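Local atomic coordinates of NS1 (Human bocavirus, PDB entry 4KW3), a protein that probably binds the viral replication origin and nicks one DNA strand to start rolling-circle replication, this piece being its N-terminal origin-recognition and nickase domain. Residues N233-A238 against H255-Y260; F207-L212 against N259-L264; D71-A76 against T241-L246. One frame throughout, in Å; residues are numbered along the deposited sequence.

Contact 1: N233-A238 against H255-Y260; sequences NWFILA and HYRKNY
Lys258 lies over Phe235 where the loop 233-238 meets the first turn of helix 257-268. The setting is the Rep-type nuclease domain of the parvovirus initiators. The lysine can be followed outward. Its CB sits beside Asn233, 3.7 Å from Asn233 CA. CG then leaves anti to the backbone N (chi1 -173°) and heads along the loop. A bend at chi2 brings CD over one face of the Phe235 ring; further bends at chi3 and chi4 carry CE and NZ onward. Lys258 CD is 3.6 Å from the ring centroid and close to the ring normal, a CH-pi contact shifted toward CE1 and CZ. CE comes next to the carbonyl O of Trp234. NZ ends 5.5 Å from the centroid of the Phe235 ring, at most a weak cation-pi attraction.

The other side chains join around this line. Arg257 takes an edge of the Phe235 ring, where its CD lies 4.2 Å from Phe235 CE2. The guanidinium plane stands almost upright to the ring, 87° away. That guanidinium turns from the loop and bonds to Leu213 O and Gln106 OE1, so Arg257 joins the helix start to the sheet. His261 meets the same Phe235 ring edge-to-face.

Asn233 holds the backbone before and within the helix start. Its ND2 gives a weak bond to His255 O, 3.3 Å away, and is also bonded to Ser230 OG. ND2 thus reaches both its own loop and the turn leading into the helix. Bonds at both ND2 and OD1 should hold the amide's rotation. Asn233 OD1 takes the backbone N-H of Lys258 on a lone pair, in the carbonyl plane, at 3.0 Å and nearly straight (165°).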
loop_
_atom_site.group_PDB
_atom_site.type_symbol
_atom_site.label_atom_id
_atom_site.label_comp_id
_atom_site.label_asym_id
_atom_site.label_seq_id
_atom_site.Cartn_x
_atom_site.Cartn_y
_atom_site.Cartn_z
ATOM N N ASN A 233 2.741 9.271 17.762
ATOM C CA ASN A 233 3.104 8.291 16.760
ATOM C C ASN A 233 4.251 8.731 15.867
ATOM O O ASN A 233 4.502 8.152 14.811
ATOM C CB ASN A 233 1.865 7.945 15.942
ATOM C CG ASN A 233 0.806 7.270 16.785
ATOM O OD1 ASN A 233 0.868 6.060 17.008
ATOM N ND2 ASN A 233 -0.155 8.057 17.296
ATOM N N TRP A 234 4.986 9.733 16.326
ATOM C CA TRP A 234 6.082 10.261 15.538
ATOM C C TRP A 234 7.357 9.483 15.769
ATOM O O TRP A 234 7.777 9.274 16.905
ATOM C CB TRP A 234 6.311 11.713 15.856
ATOM C CG TRP A 234 7.326 12.338 14.994
ATOM C CD1 TRP A 234 8.642 12.568 15.295
ATOM C CD2 TRP A 234 7.112 12.851 13.674
ATOM N NE1 TRP A 234 9.254 13.204 14.235
ATOM C CE2 TRP A 234 8.337 13.380 13.227
ATOM C CE3 TRP A 234 5.998 12.911 12.826
ATOM C CZ2 TRP A 234 8.480 13.971 11.981
ATOM C CZ3 TRP A 234 6.143 13.500 11.574
ATOM C CH2 TRP A 234 7.369 14.026 11.170
ATOM N N PHE A 235 7.945 9.019 14.678
ATOM C CA PHE A 235 9.190 8.284 14.739
ATOM C C PHE A 235 10.293 9.276 14.442
ATOM O O PHE A 235 10.423 9.747 13.301
ATOM C CB PHE A 235 9.184 7.152 13.726
ATOM C CG PHE A 235 8.364 5.955 14.142
ATOM C CD1 PHE A 235 8.901 4.972 14.964
ATOM C CD2 PHE A 235 7.064 5.788 13.666
ATOM C CE1 PHE A 235 8.150 3.831 15.295
ATOM C CE2 PHE A 235 6.296 4.669 14.012
ATOM C CZ PHE A 235 6.841 3.690 14.839
ATOM N N ILE A 236 11.085 9.592 15.467
ATOM C CA ILE A 236 12.047 10.691 15.391
ATOM C C ILE A 236 13.109 10.516 14.278
ATOM O O ILE A 236 13.504 11.487 13.666
ATOM C CB ILE A 236 12.700 10.978 16.801
ATOM C CG1 ILE A 236 13.344 12.361 16.858
ATOM C CG2 ILE A 236 13.734 9.950 17.136
ATOM C CD1 ILE A 236 12.480 13.475 16.248
ATOM N N LEU A 237 13.514 9.289 13.950
ATOM C CA LEU A 237 14.601 9.120 12.974
ATOM C C LEU A 237 14.094 8.700 11.582
ATOM O O LEU A 237 14.870 8.511 10.645
ATOM C CB LEU A 237 15.677 8.139 13.495
ATOM C CG LEU A 237 16.428 8.524 14.782
ATOM C CD1 LEU A 237 17.416 7.441 15.188
ATOM C CD2 LEU A 237 17.124 9.878 14.645
ATOM N N ALA A 238 12.784 8.571 11.457
ATOM C CA ALA A 238 12.156 8.108 10.233
ATOM C C ALA A 238 12.330 9.114 9.103
ATOM O O ALA A 238 12.081 10.295 9.295
ATOM C CB ALA A 238 10.673 7.839 10.486
ATOM N N HIS A 255 -3.405 6.267 15.050
ATOM C CA HIS A 255 -3.145 6.625 16.449
ATOM C C HIS A 255 -2.616 5.462 17.307
ATOM O O HIS A 255 -2.162 5.680 18.413
ATOM C CB HIS A 255 -4.383 7.268 17.090
ATOM C CG HIS A 255 -5.573 6.373 17.108
ATOM N ND1 HIS A 255 -6.474 6.313 16.063
ATOM C CD2 HIS A 255 -6.009 5.488 18.035
ATOM C CE1 HIS A 255 -7.414 5.429 16.349
ATOM N NE2 HIS A 255 -7.155 4.912 17.540
ATOM N N TYR A 256 -2.630 4.243 16.777
ATOM C CA TYR A 256 -2.077 3.100 17.491
ATOM C C TYR A 256 -0.727 2.644 16.928
ATOM O O TYR A 256 -0.141 1.707 17.481
ATOM C CB TYR A 256 -3.035 1.902 17.436
ATOM C CG TYR A 256 -4.361 2.080 18.138
ATOM C CD1 TYR A 256 -4.451 2.758 19.346
ATOM C CD2 TYR A 256 -5.536 1.579 17.576
ATOM C CE1 TYR A 256 -5.677 2.919 19.991
ATOM C CE2 TYR A 256 -6.763 1.737 18.207
ATOM C CZ TYR A 256 -6.827 2.407 19.414
ATOM O OH TYR A 256 -8.043 2.564 20.048
ATOM N N ARG A 257 -0.260 3.243 15.822
ATOM C CA ARG A 257 0.918 2.691 15.093
ATOM C C ARG A 257 2.125 2.526 16.030
ATOM O O ARG A 257 2.652 1.426 16.181
ATOM C CB ARG A 257 1.296 3.449 13.768
ATOM C CG ARG A 257 2.540 2.852 13.038
ATOM C CD ARG A 257 2.991 3.535 11.709
ATOM N NE ARG A 257 2.228 3.016 10.599
ATOM C CZ ARG A 257 2.696 2.297 9.583
ATOM N NH1 ARG A 257 3.980 2.013 9.429
ATOM N NH2 ARG A 257 1.841 1.894 8.671
ATOM N N LYS A 258 2.539 3.605 16.689
ATOM C CA LYS A 258 3.746 3.549 17.499
ATOM C C LYS A 258 3.608 2.547 18.643
ATOM O O LYS A 258 4.560 1.822 18.956
ATOM C CB LYS A 258 4.148 4.926 18.014
ATOM C CG LYS A 258 5.478 4.925 18.702
ATOM C CD LYS A 258 6.532 5.603 17.856
ATOM C CE LYS A 258 7.177 6.740 18.620
ATOM N NZ LYS A 258 7.873 6.217 19.819
ATOM N N ASN A 259 2.430 2.483 19.255
ATOM C CA ASN A 259 2.233 1.498 20.304
ATOM C C ASN A 259 2.238 0.068 19.762
ATOM O O ASN A 259 2.818 -0.838 20.370
ATOM C CB ASN A 259 0.962 1.777 21.108
ATOM C CG ASN A 259 0.807 0.831 22.280
ATOM O OD1 ASN A 259 -0.279 0.317 22.543
ATOM N ND2 ASN A 259 1.910 0.572 22.980
ATOM N N TYR A 260 1.614 -0.121 18.606
ATOM C CA TYR A 260 1.624 -1.419 17.910
ATOM C C TYR A 260 3.055 -1.886 17.690
ATOM O O TYR A 260 3.397 -3.015 18.029
ATOM C CB TYR A 260 0.903 -1.300 16.572
ATOM C CG TYR A 260 0.448 -2.598 15.981
ATOM C CD1 TYR A 260 1.327 -3.407 15.262
ATOM C CD2 TYR A 260 -0.885 -2.989 16.071
ATOM C CE1 TYR A 260 0.897 -4.587 14.676
ATOM C CE2 TYR A 260 -1.320 -4.157 15.507
ATOM C CZ TYR A 260 -0.425 -4.963 14.808
ATOM O OH TYR A 260 -0.876 -6.136 14.239
#

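Contact 2: F207-L212 against N259-L264; sequences FFKNYL and NYHATL
Lys209, Leu264 and His261 carry most of this contact, in which helix 204-212 passes helix 257-268. The axes of the two short segments come within 10.2 Å, and their directions differ by 130°. The approach is nearest at Lys209 and His261, whose CA atoms are 6.3 Å apart.

Lys209 acts here through its aliphatic chain. It slides past Leu264 in the opposite direction. CG and CD of Lys209 both lie along Leu264 CB, and the CG to CB distance is 4.0 Å. A bend at chi3 (72°) turns the outer part of the chain. The amine NZ then forms a salt bridge with Asp265 and a hydrogen bond to Ile269 O, so the middle of the chain packs on the helix, while its tip holds Asp265 and the backbone just after the helix end. The amine of this largely buried residue thus has an acidic partner, which probably helps to balance its charge.

His261 comes in across the lysine at about a right angle. The edge of its ring meets the backbone of Lys209, with His261 CD2 3.2 Å from Lys209 O in the ring plane. His261 CD2 also touches Lys209 CG at 3.9 Å.

Leu264 divides its contacts by atom. CB serves the lysine, while the CD1 methyl reaches Phe208, 4.1 Å from Phe208 CD2. Phe208 also meets Tyr260, whose CE1 approaches the edge of the Phe208 ring at 3.9 Å from Phe208 CE2.

Helix 204-212 ends in a wider pi-type turn that includes Tyr211, the predicted nuclease tyrosine. Beneath the pair of helices lies the sheet. Phe208 and Tyr260 both rest on Ile247 of strand 241-247, and Leu212 rests on His117 and Ile119 of strand 114-122.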
loop_
_atom_site.group_PDB
_atom_site.type_symbol
_atom_site.label_atom_id
_atom_site.label_comp_id
_atom_site.label_asym_id
_atom_site.label_seq_id
_atom_site.Cartn_x
_atom_site.Cartn_y
_atom_site.Cartn_z
ATOM N N PHE A 207 10.423 -8.074 9.305
ATOM C CA PHE A 207 10.525 -7.148 8.190
ATOM C C PHE A 207 9.443 -6.073 8.325
ATOM O O PHE A 207 9.705 -4.878 8.120
ATOM C CB PHE A 207 10.447 -7.868 6.851
ATOM C CG PHE A 207 10.437 -6.940 5.696
ATOM C CD1 PHE A 207 11.601 -6.283 5.318
ATOM C CD2 PHE A 207 9.247 -6.662 5.024
ATOM C CE1 PHE A 207 11.605 -5.384 4.276
ATOM C CE2 PHE A 207 9.231 -5.773 3.970
ATOM C CZ PHE A 207 10.409 -5.126 3.590
ATOM N N PHE A 208 8.237 -6.508 8.691
ATOM C CA PHE A 208 7.128 -5.601 9.015
ATOM C C PHE A 208 7.512 -4.631 10.133
ATOM O O PHE A 208 7.397 -3.411 9.982
ATOM C CB PHE A 208 5.900 -6.420 9.445
ATOM C CG PHE A 208 4.687 -5.589 9.810
ATOM C CD1 PHE A 208 4.239 -4.568 8.976
ATOM C CD2 PHE A 208 3.981 -5.853 10.980
ATOM C CE1 PHE A 208 3.116 -3.818 9.304
ATOM C CE2 PHE A 208 2.849 -5.092 11.331
ATOM C CZ PHE A 208 2.417 -4.074 10.485
ATOM N N LYS A 209 7.978 -5.190 11.250
ATOM C CA LYS A 209 8.271 -4.415 12.446
ATOM C C LYS A 209 9.402 -3.430 12.210
ATOM O O LYS A 209 9.307 -2.261 12.616
ATOM C CB LYS A 209 8.645 -5.326 13.614
ATOM C CG LYS A 209 8.912 -4.557 14.904
ATOM C CD LYS A 209 9.709 -5.351 15.943
ATOM C CE LYS A 209 11.139 -5.500 15.525
ATOM N NZ LYS A 209 12.009 -6.006 16.626
ATOM N N ASN A 210 10.454 -3.886 11.521
ATOM C CA ASN A 210 11.642 -3.058 11.397
ATOM C C ASN A 210 11.699 -2.146 10.192
ATOM O O ASN A 210 12.306 -1.077 10.278
ATOM C CB ASN A 210 12.916 -3.911 11.468
ATOM C CG ASN A 210 13.133 -4.451 12.835
ATOM O OD1 ASN A 210 12.861 -3.758 13.812
ATOM N ND2 ASN A 210 13.571 -5.700 12.934
ATOM N N TYR A 211 11.034 -2.518 9.101
ATOM C CA TYR A 211 11.138 -1.692 7.910
ATOM C C TYR A 211 9.823 -0.974 7.582
ATOM O O TYR A 211 9.844 0.190 7.245
ATOM C CB TYR A 211 11.688 -2.451 6.667
ATOM C CG TYR A 211 11.604 -1.549 5.451
ATOM C CD1 TYR A 211 12.585 -0.572 5.212
ATOM C CD2 TYR A 211 10.505 -1.606 4.583
ATOM C CE1 TYR A 211 12.479 0.308 4.137
ATOM C CE2 TYR A 211 10.392 -0.730 3.505
ATOM C CZ TYR A 211 11.383 0.230 3.293
ATOM O OH TYR A 211 11.282 1.105 2.229
ATOM N N LEU A 212 8.681 -1.628 7.742
ATOM C CA LEU A 212 7.408 -1.001 7.362
ATOM C C LEU A 212 6.794 -0.125 8.482
ATOM O O LEU A 212 6.292 0.966 8.213
ATOM C CB LEU A 212 6.412 -2.062 6.898
ATOM C CG LEU A 212 6.736 -2.803 5.590
ATOM C CD1 LEU A 212 5.646 -3.819 5.289
ATOM C CD2 LEU A 212 6.878 -1.817 4.415
ATOM N N ASN A 259 2.430 2.483 19.255
ATOM C CA ASN A 259 2.233 1.498 20.304
ATOM C C ASN A 259 2.238 0.068 19.762
ATOM O O ASN A 259 2.818 -0.838 20.370
ATOM C CB ASN A 259 0.962 1.777 21.108
ATOM C CG ASN A 259 0.807 0.831 22.280
ATOM O OD1 ASN A 259 -0.279 0.317 22.543
ATOM N ND2 ASN A 259 1.910 0.572 22.980
ATOM N N TYR A 260 1.614 -0.121 18.606
ATOM C CA TYR A 260 1.624 -1.419 17.910
ATOM C C TYR A 260 3.055 -1.886 17.690
ATOM O O TYR A 260 3.397 -3.015 18.029
ATOM C CB TYR A 260 0.903 -1.300 16.572
ATOM C CG TYR A 260 0.448 -2.598 15.981
ATOM C CD1 TYR A 260 1.327 -3.407 15.262
ATOM C CD2 TYR A 260 -0.885 -2.989 16.071
ATOM C CE1 TYR A 260 0.897 -4.587 14.676
ATOM C CE2 TYR A 260 -1.320 -4.157 15.507
ATOM C CZ TYR A 260 -0.425 -4.963 14.808
ATOM O OH TYR A 260 -0.876 -6.136 14.239
ATOM N N HIS A 261 3.892 -0.994 17.158
ATOM C CA HIS A 261 5.321 -1.270 16.993
ATOM C C HIS A 261 6.046 -1.614 18.295
ATOM O O HIS A 261 6.865 -2.538 18.338
ATOM C CB HIS A 261 5.993 -0.072 16.361
ATOM C CG HIS A 261 7.474 -0.206 16.248
ATOM N ND1 HIS A 261 8.337 0.201 17.245
ATOM C CD2 HIS A 261 8.251 -0.704 15.259
ATOM C CE1 HIS A 261 9.580 -0.034 16.872
ATOM N NE2 HIS A 261 9.557 -0.587 15.673
ATOM N N ALA A 262 5.735 -0.858 19.346
ATOM C CA ALA A 262 6.344 -1.034 20.660
ATOM C C ALA A 262 6.021 -2.423 21.210
ATOM O O ALA A 262 6.891 -3.106 21.732
ATOM C CB ALA A 262 5.843 0.035 21.614
ATOM N N THR A 263 4.759 -2.831 21.091
ATOM C CA THR A 263 4.350 -4.149 21.532
ATOM C C THR A 263 5.098 -5.255 20.775
ATOM O O THR A 263 5.619 -6.179 21.393
ATOM C CB THR A 263 2.837 -4.339 21.373
ATOM O OG1 THR A 263 2.149 -3.368 22.171
ATOM C CG2 THR A 263 2.424 -5.734 21.799
ATOM N N LEU A 264 5.165 -5.161 19.443
ATOM C CA LEU A 264 5.968 -6.111 18.668
ATOM C C LEU A 264 7.429 -6.123 19.102
ATOM O O LEU A 264 8.038 -7.177 19.234
ATOM C CB LEU A 264 5.884 -5.843 17.163
ATOM C CG LEU A 264 4.547 -6.140 16.500
ATOM C CD1 LEU A 264 4.627 -5.857 15.001
ATOM C CD2 LEU A 264 4.125 -7.571 16.776
#

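Contact 3: D71-A76 against T241-L246; sequences DRHFGA and TYSHTL
Gly75 and Ala76 bring the start of helix 74-94 against the break in strand 241-247, with Ala76 CA 5.0 Å from His244 CA. A helix here packs on the mixed sheet of the alpha/beta nuclease domain. His73 holds the N-cap position of that helix. Its CG sits between the backbone N and the carbonyl carbon (chi1 64°), which brings the ring across to Ser243. His73 NE2 is hydrogen-bonded to Ser243 OG at 2.9 Å, and either atom could be the donor. A weak bond also runs from His73 NE2 to Ser243 O at 3.3 Å. Ser243 OG also lies 3.3 Å from Gly75 CA; with no side chain on Gly75, the hydroxyl can approach the helix backbone directly. Ser243 is about 6 Å, between side chains, from Glu108, a predicted metal ligand.

The Ala76 methyl sits between two histidine rings that stand 80° apart. It lies over one face of His73. It also lies over one face of His244, with Ala76 CB 3.6 Å from the ring centroid, a CH-pi contact. Asp71 crosses His244 at about a right angle, and its OD1 meets the ring edge 3.4 Å from His244 CE1.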
loop_
_atom_site.group_PDB
_atom_site.type_symbol
_atom_site.label_atom_id
_atom_site.label_comp_id
_atom_site.label_asym_id
_atom_site.label_seq_id
_atom_site.Cartn_x
_atom_site.Cartn_y
_atom_site.Cartn_z
ATOM N N ASP A 71 -10.226 6.185 6.325
ATOM C CA ASP A 71 -10.008 4.993 5.474
ATOM C C ASP A 71 -10.325 5.237 3.996
ATOM O O ASP A 71 -10.490 4.301 3.228
ATOM C CB ASP A 71 -10.810 3.795 5.989
ATOM C CG ASP A 71 -10.299 3.272 7.325
ATOM O OD1 ASP A 71 -9.130 3.531 7.693
ATOM O OD2 ASP A 71 -11.096 2.630 8.040
ATOM N N ARG A 72 -10.422 6.503 3.615
ATOM C CA ARG A 72 -11.007 6.893 2.347
ATOM C C ARG A 72 -10.039 7.615 1.416
ATOM O O ARG A 72 -10.368 7.843 0.252
ATOM C CB ARG A 72 -12.205 7.831 2.588
ATOM C CG ARG A 72 -13.304 7.318 3.502
ATOM C CD ARG A 72 -14.253 8.466 3.925
ATOM N NE ARG A 72 -14.686 9.298 2.794
ATOM C CZ ARG A 72 -14.542 10.623 2.716
ATOM N NH1 ARG A 72 -13.982 11.306 3.705
ATOM N NH2 ARG A 72 -14.966 11.275 1.641
ATOM N N HIS A 73 -8.894 8.060 1.923
ATOM C CA HIS A 73 -7.996 8.816 1.045
ATOM C C HIS A 73 -7.373 7.865 0.023
ATOM O O HIS A 73 -7.363 6.648 0.225
ATOM C CB HIS A 73 -6.922 9.555 1.827
ATOM C CG HIS A 73 -5.978 8.646 2.551
ATOM N ND1 HIS A 73 -6.221 8.184 3.827
ATOM C CD2 HIS A 73 -4.800 8.099 2.169
ATOM C CE1 HIS A 73 -5.227 7.410 4.209
ATOM N NE2 HIS A 73 -4.355 7.332 3.217
ATOM N N PHE A 74 -6.851 8.423 -1.064
ATOM C CA PHE A 74 -6.538 7.610 -2.230
ATOM C C PHE A 74 -5.508 6.528 -1.931
ATOM O O PHE A 74 -5.633 5.405 -2.409
ATOM C CB PHE A 74 -6.129 8.467 -3.435
ATOM C CG PHE A 74 -4.733 9.036 -3.351
ATOM C CD1 PHE A 74 -4.469 10.156 -2.576
ATOM C CD2 PHE A 74 -3.688 8.467 -4.082
ATOM C CE1 PHE A 74 -3.192 10.701 -2.519
ATOM C CE2 PHE A 74 -2.395 8.997 -4.018
ATOM C CZ PHE A 74 -2.146 10.117 -3.241
ATOM N N GLY A 75 -4.537 6.852 -1.091
ATOM C CA GLY A 75 -3.548 5.881 -0.674
ATOM C C GLY A 75 -4.176 4.735 0.085
ATOM O O GLY A 75 -3.761 3.590 -0.057
ATOM N N ALA A 76 -5.180 5.034 0.899
ATOM C CA ALA A 76 -5.858 3.969 1.613
ATOM C C ALA A 76 -6.631 3.066 0.645
ATOM O O ALA A 76 -6.620 1.838 0.789
ATOM C CB ALA A 76 -6.770 4.530 2.702
ATOM N N THR A 241 7.858 7.581 4.526
ATOM C CA THR A 241 6.500 7.705 5.026
ATOM C C THR A 241 5.626 6.544 4.610
ATOM O O THR A 241 6.013 5.731 3.765
ATOM C CB THR A 241 5.839 9.016 4.553
ATOM O OG1 THR A 241 5.729 9.021 3.128
ATOM C CG2 THR A 241 6.641 10.230 5.014
ATOM N N TYR A 242 4.457 6.436 5.235
ATOM C CA TYR A 242 3.458 5.487 4.754
ATOM C C TYR A 242 2.158 6.246 4.610
ATOM O O TYR A 242 1.947 7.273 5.265
ATOM C CB TYR A 242 3.261 4.304 5.725
ATOM C CG TYR A 242 2.421 4.671 6.910
ATOM C CD1 TYR A 242 2.983 5.348 7.995
ATOM C CD2 TYR A 242 1.051 4.390 6.944
ATOM C CE1 TYR A 242 2.224 5.699 9.073
ATOM C CE2 TYR A 242 0.277 4.771 8.035
ATOM C CZ TYR A 242 0.875 5.422 9.094
ATOM O OH TYR A 242 0.133 5.793 10.187
ATOM N N SER A 243 1.257 5.683 3.812
ATOM C CA SER A 243 -0.061 6.270 3.628
ATOM C C SER A 243 -1.124 5.498 4.396
ATOM O O SER A 243 -1.973 6.092 5.058
ATOM C CB SER A 243 -0.418 6.311 2.142
ATOM O OG SER A 243 -1.769 6.666 1.990
ATOM N N HIS A 244 -1.067 4.172 4.294
ATOM C CA HIS A 244 -2.093 3.296 4.863
ATOM C C HIS A 244 -1.589 1.874 4.991
ATOM O O HIS A 244 -0.843 1.395 4.149
ATOM C CB HIS A 244 -3.333 3.291 3.980
ATOM C CG HIS A 244 -4.543 2.724 4.650
ATOM N ND1 HIS A 244 -5.202 3.379 5.666
ATOM C CD2 HIS A 244 -5.208 1.563 4.456
ATOM C CE1 HIS A 244 -6.221 2.647 6.068
ATOM N NE2 HIS A 244 -6.250 1.545 5.344
ATOM N N THR A 245 -2.008 1.193 6.046
ATOM C CA THR A 245 -1.495 -0.139 6.346
ATOM C C THR A 245 -2.617 -1.119 6.642
ATOM O O THR A 245 -3.464 -0.861 7.499
ATOM C CB THR A 245 -0.530 -0.061 7.531
ATOM O OG1 THR A 245 0.534 0.789 7.149
ATOM C CG2 THR A 245 0.070 -1.409 7.861
ATOM N N LEU A 246 -2.636 -2.227 5.911
ATOM C CA LEU A 246 -3.635 -3.276 6.143
ATOM C C LEU A 246 -2.978 -4.543 6.660
ATOM O O LEU A 246 -2.027 -5.052 6.062
ATOM C CB LEU A 246 -4.422 -3.573 4.875
ATOM C CG LEU A 246 -5.432 -2.493 4.482
ATOM C CD1 LEU A 246 -6.030 -2.793 3.111
ATOM C CD2 LEU A 246 -6.529 -2.405 5.549
#

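In the fold
From the N terminus, 71-76 comes first, and 164 residues separate it from its partner. Contact 3 closes this large loop at 241-246 and sets helix 74-94 on the sheet. Contact 2 opens inside that loop, at 207-212, and closes after it, at 259-264, so the two cross. Contact 1 closes a short loop around strands 241-247 and 250-251. It also crosses contact 3, and it nests essentially within contact 2. Both end on helix 257-268, sharing Asn259 and Tyr260. That helix thus gathers helix 204-212 and the loop before strand 241-247. Arg257 links all three: its guanidinium lies on Tyr242 as a cation-pi pair and bonds weakly to Leu212 O.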